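PDB 3C26: putative acetyltransferase Ta0821, which is probably an acyltransferase of the GNAT family, whose members typically move an acyl group from acyl-coenzyme A to an acceptor. Local coordinates for residues Lys38-Gly43 against Tyr125-Pro130; Thr42-Asp47 against Arg238-Val243. One frame throughout, in Å; residues are numbered along the deposited sequence.

Interaction 1: Lys38-Gly43 against Tyr125-Pro130; sequences KLADTG and YSWNEP. With EDO (1,2-ethanediol), chain H; EDO (1,2-ethanediol), chain I.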
loop_
_atom_site.group_PDB
_atom_site.type_symbol
_atom_site.label_atom_id
_atom_site.label_comp_id
_atom_site.label_asym_id
_atom_site.label_seq_id
_atom_site.Cartn_x
_atom_site.Cartn_y
_atom_site.Cartn_z
ATOM N N LYS A 38 6.685 3.438 6.078
ATOM C CA LYS A 38 5.882 3.999 4.991
ATOM C C LYS A 38 4.501 3.366 4.965
ATOM O O LYS A 38 3.517 4.029 4.749
ATOM C CB LYS A 38 6.567 3.805 3.634
ATOM C CG LYS A 38 7.928 4.484 3.462
ATOM C CD LYS A 38 8.337 4.327 2.004
ATOM C CE LYS A 38 9.697 4.879 1.627
ATOM N NZ LYS A 38 10.003 4.576 0.152
ATOM N N LEU A 39 4.462 2.066 5.161
ATOM C CA LEU A 39 3.215 1.302 5.135
ATOM C C LEU A 39 2.349 1.727 6.325
ATOM O O LEU A 39 1.130 1.962 6.209
ATOM C CB LEU A 39 3.488 -0.205 5.106
ATOM C CG LEU A 39 4.079 -0.753 3.763
ATOM C CD1 LEU A 39 4.523 -2.239 3.820
ATOM C CD2 LEU A 39 3.096 -0.534 2.567
ATOM N N ALA A 40 2.999 1.933 7.444
ATOM C CA ALA A 40 2.278 2.256 8.688
ATOM C C ALA A 40 1.552 3.606 8.559
ATOM O O ALA A 40 0.489 3.808 9.153
ATOM C CB ALA A 40 3.250 2.266 9.907
ATOM N N ASP A 41 2.143 4.489 7.759
ATOM C CA ASP A 41 1.595 5.833 7.494
ATOM C C ASP A 41 0.313 5.787 6.690
ATOM O O ASP A 41 -0.439 6.734 6.682
ATOM C CB ASP A 41 2.605 6.710 6.761
ATOM C CG ASP A 41 3.746 7.154 7.660
ATOM O OD1 ASP A 41 3.583 7.052 8.888
ATOM O OD2 ASP A 41 4.821 7.585 7.150
ATOM N N THR A 42 0.049 4.664 6.041
ATOM C CA THR A 42 -1.135 4.507 5.183
ATOM C C THR A 42 -2.394 4.110 5.995
ATOM O O THR A 42 -3.470 3.875 5.435
ATOM C CB THR A 42 -0.902 3.532 3.991
ATOM O OG1 THR A 42 -0.783 2.199 4.456
ATOM C CG2 THR A 42 0.320 3.927 3.167
ATOM N N GLY A 43 -2.207 4.030 7.315
ATOM C CA GLY A 43 -3.245 3.736 8.281
ATOM C C GLY A 43 -3.097 4.547 9.531
ATOM O O GLY A 43 -2.138 5.329 9.668
ATOM N N TYR A 125 -2.839 -5.361 9.945
ATOM C CA TYR A 125 -2.861 -4.778 8.596
ATOM C C TYR A 125 -2.586 -5.851 7.555
ATOM O O TYR A 125 -1.774 -6.731 7.766
ATOM C CB TYR A 125 -1.826 -3.687 8.434
ATOM C CG TYR A 125 -2.138 -2.353 9.069
ATOM C CD1 TYR A 125 -3.198 -1.576 8.615
ATOM C CD2 TYR A 125 -1.314 -1.819 10.040
ATOM C CE1 TYR A 125 -3.460 -0.368 9.145
ATOM C CE2 TYR A 125 -1.547 -0.562 10.552
ATOM C CZ TYR A 125 -2.630 0.142 10.127
ATOM O OH TYR A 125 -2.844 1.426 10.624
ATOM N N SER A 126 -3.290 -5.757 6.435
ATOM C CA SER A 126 -3.193 -6.722 5.314
ATOM C C SER A 126 -1.766 -6.791 4.731
ATOM O O SER A 126 -1.373 -7.788 4.139
ATOM C CB SER A 126 -4.134 -6.316 4.182
ATOM O OG SER A 126 -3.864 -4.978 3.743
ATOM N N TRP A 127 -0.992 -5.723 4.899
ATOM C CA TRP A 127 0.416 -5.686 4.376
ATOM C C TRP A 127 1.457 -6.170 5.390
ATOM O O TRP A 127 2.651 -6.291 5.093
ATOM C CB TRP A 127 0.793 -4.259 3.948
ATOM C CG TRP A 127 0.501 -3.179 4.985
ATOM C CD1 TRP A 127 -0.545 -2.284 4.941
ATOM C CD2 TRP A 127 1.262 -2.832 6.138
ATOM N NE1 TRP A 127 -0.506 -1.462 6.015
ATOM C CE2 TRP A 127 0.603 -1.748 6.760
ATOM C CE3 TRP A 127 2.429 -3.344 6.731
ATOM C CZ2 TRP A 127 1.069 -1.158 7.950
ATOM C CZ3 TRP A 127 2.910 -2.740 7.909
ATOM C CH2 TRP A 127 2.228 -1.669 8.503
ATOM N N ASN A 128 1.011 -6.423 6.620
ATOM C CA ASN A 128 1.946 -6.760 7.701
ATOM C C ASN A 128 2.178 -8.254 7.746
ATOM O O ASN A 128 1.722 -8.963 8.624
ATOM C CB ASN A 128 1.500 -6.203 9.046
ATOM C CG ASN A 128 2.583 -6.299 10.078
ATOM O OD1 ASN A 128 3.645 -6.844 9.796
ATOM N ND2 ASN A 128 2.356 -5.722 11.274
ATOM N N GLU A 129 2.924 -8.694 6.747
ATOM C CA GLU A 129 3.114 -10.090 6.491
ATOM C C GLU A 129 3.733 -10.848 7.667
ATOM O O GLU A 129 3.293 -11.942 7.962
ATOM C CB GLU A 129 3.928 -10.316 5.224
ATOM C CG GLU A 129 3.851 -11.724 4.717
ATOM C CD GLU A 129 2.466 -12.118 4.144
ATOM O OE1 GLU A 129 1.631 -11.260 3.852
ATOM O OE2 GLU A 129 2.236 -13.331 3.981
ATOM N N PRO A 130 4.798 -10.296 8.306
ATOM C CA PRO A 130 5.385 -10.994 9.460
ATOM C C PRO A 130 4.371 -11.169 10.605
ATOM O O PRO A 130 4.306 -12.206 11.239
ATOM C CB PRO A 130 6.517 -10.049 9.866
ATOM C CG PRO A 130 6.940 -9.443 8.569
ATOM C CD PRO A 130 5.647 -9.166 7.872
HETATM C C1 EDO H . -1.094 -4.420 -0.006
HETATM O O1 EDO H . -1.057 -3.110 0.585
HETATM C C2 EDO H . -1.312 -5.460 1.076
HETATM O O2 EDO H . -2.657 -5.257 1.450
HETATM C C1 EDO I . -1.580 -14.433 5.807
HETATM O O1 EDO I . -0.170 -14.178 5.683
HETATM C C2 EDO I . -1.860 -15.924 5.784
HETATM O O2 EDO I . -1.179 -16.515 6.884
HETATM O O HOH W 1 -0.582 2.752 11.459
HETATM O O HOH W 2 -2.603 0.498 5.641
#
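Trp127 sits in the link between strand 119-125 and helix 129-138 of the GNAT fold, and its indole lies against Leu39 on helix 31-40. Leu39 CB stands over the centre of the six-membered ring, 3.5 Å from its centroid and 7° off the normal. This is a CH-pi contact. Leu39 CD1 reaches the same indole at CE3, 3.8 Å away. The opposite face carries Tyr125 CB, offset toward the rim, so the indole is sandwiched. Tyr36 meets it edge-to-face. Trp127 CG is tucked between its backbone N and carbonyl carbon (chi1 50°), which turns the indole toward Leu39.

The indole N-H is served by water. Water 2 lies in the ring plane, accepts from Trp127 NE1 at 2.9 Å and donates to Thr42 OG1 at 2.8 Å. Thr42 OG1 in turn donates to a lone pair of Leu39 O, 2.6 Å away, and Thr42 N bonds the same oxygen. Replacing Trp127 with an alanine would probably leave Leu39 CB without its flat partner and water 2 without its indole donor.

Water 1 accepts from Tyr125 OH and donates to Ala40 O, each at 2.8 Å. Tyr125 OH also bonds Met45 N. Tyr125 OH lies 3.3 Å from Gly43 CA. Across the dimer, Lys38, in one of its two conformers, forms a salt bridge with Glu129 of the second subunit. The contact joins the C-terminal end of helix 31-40 to the type I turn Tyr125-Asn128, which links strand 119-125 to helix 129-138, a strand-to-helix connection of the GNAT fold.

Interaction 2: Thr42-Asp47 against Arg238-Val243; sequences TGTMDD and RITFYV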
loop_
_atom_site.group_PDB
_atom_site.type_symbol
_atom_site.label_atom_id
_atom_site.label_comp_id
_atom_site.label_asym_id
_atom_site.label_seq_id
_atom_site.Cartn_x
_atom_site.Cartn_y
_atom_site.Cartn_z
ATOM N N THR A 42 0.049 4.664 6.041
ATOM C CA THR A 42 -1.135 4.507 5.183
ATOM C C THR A 42 -2.394 4.110 5.995
ATOM O O THR A 42 -3.470 3.875 5.435
ATOM C CB THR A 42 -0.902 3.532 3.991
ATOM O OG1 THR A 42 -0.783 2.199 4.456
ATOM C CG2 THR A 42 0.320 3.927 3.167
ATOM N N GLY A 43 -2.207 4.030 7.315
ATOM C CA GLY A 43 -3.245 3.736 8.281
ATOM C C GLY A 43 -3.097 4.547 9.531
ATOM O O GLY A 43 -2.138 5.329 9.668
ATOM N N THR A 44 -4.007 4.345 10.488
ATOM C CA THR A 44 -4.039 5.202 11.667
ATOM C C THR A 44 -4.040 4.470 12.984
ATOM O O THR A 44 -4.165 5.065 14.046
ATOM C CB THR A 44 -5.236 6.171 11.607
ATOM O OG1 THR A 44 -6.453 5.440 11.714
ATOM C CG2 THR A 44 -5.229 6.983 10.322
HETATM N N MSE A 45 -3.835 3.163 12.921
HETATM C CA MSE A 45 -3.775 2.381 14.139
HETATM C C MSE A 45 -2.628 2.821 15.053
HETATM O O MSE A 45 -2.756 2.823 16.264
HETATM C CB MSE A 45 -3.618 0.898 13.846
HETATM C CG MSE A 45 -3.867 0.049 15.049
HETATM SE SE MSE A 45 -4.273 -1.835 14.658
HETATM C CE MSE A 45 -2.599 -2.390 13.839
ATOM N N ASP A 46 -1.516 3.206 14.457
ATOM C CA ASP A 46 -0.330 3.613 15.232
ATOM C C ASP A 46 -0.584 4.886 15.989
ATOM O O ASP A 46 -0.141 5.034 17.126
ATOM C CB ASP A 46 0.952 3.773 14.365
ATOM C CG ASP A 46 1.672 2.439 14.116
ATOM O OD1 ASP A 46 2.518 2.059 14.944
ATOM O OD2 ASP A 46 1.355 1.728 13.138
ATOM N N ASP A 47 -1.308 5.794 15.358
ATOM C CA ASP A 47 -1.611 7.076 15.960
ATOM C C ASP A 47 -2.620 6.893 17.079
ATOM O O ASP A 47 -2.629 7.650 18.053
ATOM C CB ASP A 47 -2.224 8.049 14.944
ATOM C CG ASP A 47 -1.285 8.365 13.773
ATOM O OD1 ASP A 47 -0.160 8.846 13.972
ATOM O OD2 ASP A 47 -1.690 8.090 12.657
ATOM N N ARG A 238 -7.221 14.626 8.308
ATOM C CA ARG A 238 -7.162 13.315 7.738
ATOM C C ARG A 238 -8.425 12.499 8.064
ATOM O O ARG A 238 -8.719 12.199 9.226
ATOM C CB ARG A 238 -5.936 12.569 8.202
ATOM C CG ARG A 238 -5.773 11.190 7.504
ATOM C CD ARG A 238 -4.538 10.478 8.090
ATOM N NE ARG A 238 -4.263 9.226 7.390
ATOM C CZ ARG A 238 -3.152 8.498 7.520
ATOM N NH1 ARG A 238 -2.185 8.872 8.350
ATOM N NH2 ARG A 238 -3.018 7.387 6.817
ATOM N N ILE A 239 -9.167 12.163 7.012
ATOM C CA ILE A 239 -10.412 11.383 7.155
ATOM C C ILE A 239 -10.212 9.992 6.592
ATOM O O ILE A 239 -9.966 9.818 5.395
ATOM C CB ILE A 239 -11.659 12.038 6.469
ATOM C CG1 ILE A 239 -11.784 13.500 6.860
ATOM C CG2 ILE A 239 -12.936 11.301 6.862
ATOM C CD1 ILE A 239 -11.724 13.744 8.378
ATOM N N THR A 240 -10.333 9.006 7.477
ATOM C CA THR A 240 -10.090 7.593 7.151
ATOM C C THR A 240 -11.287 6.718 7.509
ATOM O O THR A 240 -11.791 6.688 8.663
ATOM C CB THR A 240 -8.823 7.017 7.892
ATOM O OG1 THR A 240 -7.706 7.949 7.827
ATOM C CG2 THR A 240 -8.399 5.638 7.329
ATOM N N PHE A 241 -11.721 6.003 6.481
ATOM C CA PHE A 241 -12.808 5.048 6.597
ATOM C C PHE A 241 -12.263 3.670 6.539
ATOM O O PHE A 241 -11.516 3.320 5.633
ATOM C CB PHE A 241 -13.809 5.190 5.462
ATOM C CG PHE A 241 -14.455 6.540 5.388
ATOM C CD1 PHE A 241 -13.816 7.583 4.729
ATOM C CD2 PHE A 241 -15.690 6.787 5.987
ATOM C CE1 PHE A 241 -14.388 8.818 4.650
ATOM C CE2 PHE A 241 -16.267 8.046 5.900
ATOM C CZ PHE A 241 -15.631 9.048 5.231
ATOM N N TYR A 242 -12.665 2.903 7.554
ATOM C CA TYR A 242 -12.412 1.471 7.632
ATOM C C TYR A 242 -13.759 0.850 7.368
ATOM O O TYR A 242 -14.667 0.964 8.170
ATOM C CB TYR A 242 -11.879 1.099 8.995
ATOM C CG TYR A 242 -10.534 1.717 9.345
ATOM C CD1 TYR A 242 -10.434 2.982 9.900
ATOM C CD2 TYR A 242 -9.383 1.009 9.160
ATOM C CE1 TYR A 242 -9.232 3.503 10.256
ATOM C CE2 TYR A 242 -8.158 1.515 9.523
ATOM C CZ TYR A 242 -8.079 2.768 10.056
ATOM O OH TYR A 242 -6.834 3.275 10.349
ATOM N N VAL A 243 -13.889 0.241 6.202
ATOM C CA VAL A 243 -15.182 -0.239 5.703
ATOM C C VAL A 243 -15.246 -1.746 5.622
ATOM O O VAL A 243 -14.357 -2.370 5.122
ATOM C CB VAL A 243 -15.513 0.383 4.320
ATOM C CG1 VAL A 243 -16.914 -0.011 3.860
ATOM C CG2 VAL A 243 -15.424 1.900 4.374
#
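The guanidinium of Arg238 has the methyl of Thr44 over one face. Thr44 CG2 stands 3.7 Å above the plane, over its centre. At the edge, near the plane, is the backbone of Thr42, with Thr42 C 3.4 Å from Arg238 NH2. That same NH2 bonds Asp41 O, so the backbone just before Thr42 holds the arginine end. The Tyr242 ring is met at its edge. Thr44 OG1 lies in the ring plane and shares a hydrogen bond of 2.6 Å with Tyr242 OH. Phe218 stacks on the tyrosine ring, and Trp179 meets it edge-to-face.

Thr44 therefore uses both branches. Its hydroxyl sits between the backbone N and carbonyl carbon (chi1 67°), which turns it to Tyr242 and leaves the methyl for Arg238 and Thr240. The hydroxyl also bonds Asp216 OD1, so two partners grip this buried oxygen. Although Thr44 is the N-cap residue of helix 45-58, the threonine hydroxyl is not used as a cap.

Arg238, Thr240 and Tyr242 point from one side of strand 237-243 toward the turn between helices 31-40 and 45-58. The strand runs between 141-153, antiparallel to it, and 214-221, parallel to it. Phe241, from the other side, packs on helix 225-232.

Arg238 reaches across with an extended chain, CG anti to the backbone N (chi1 -175°). Thr240 is a shorter neighbour on the same strand, and its OG1 lies 3.6 Å from Thr44 CG2. Asp47 OD2 lies off the guanidinium plane, 4.4 Å from Arg238 NH1, too far for a salt bridge, though the opposite charges may still attract.

Overall arrangement
The two contacts share Thr42 and Gly43, and their centres lie 11 Å apart. Both involve the turn between helices 31-40 and 45-58. Interaction 1 joins the end of helix 31-40 and the turn to the link after strand 119-125. Interaction 2 joins the turn and the start of helix 45-58 to strand 237-243, much later in the chain. The turn is thus held between two distant parts of the sequence. Two polar bonds tie one contact to the other: Asp41 with Arg238, and Tyr125 with Met45. In GNAT enzymes this inter-helix region often borders the acceptor site, so a similar role is possible here.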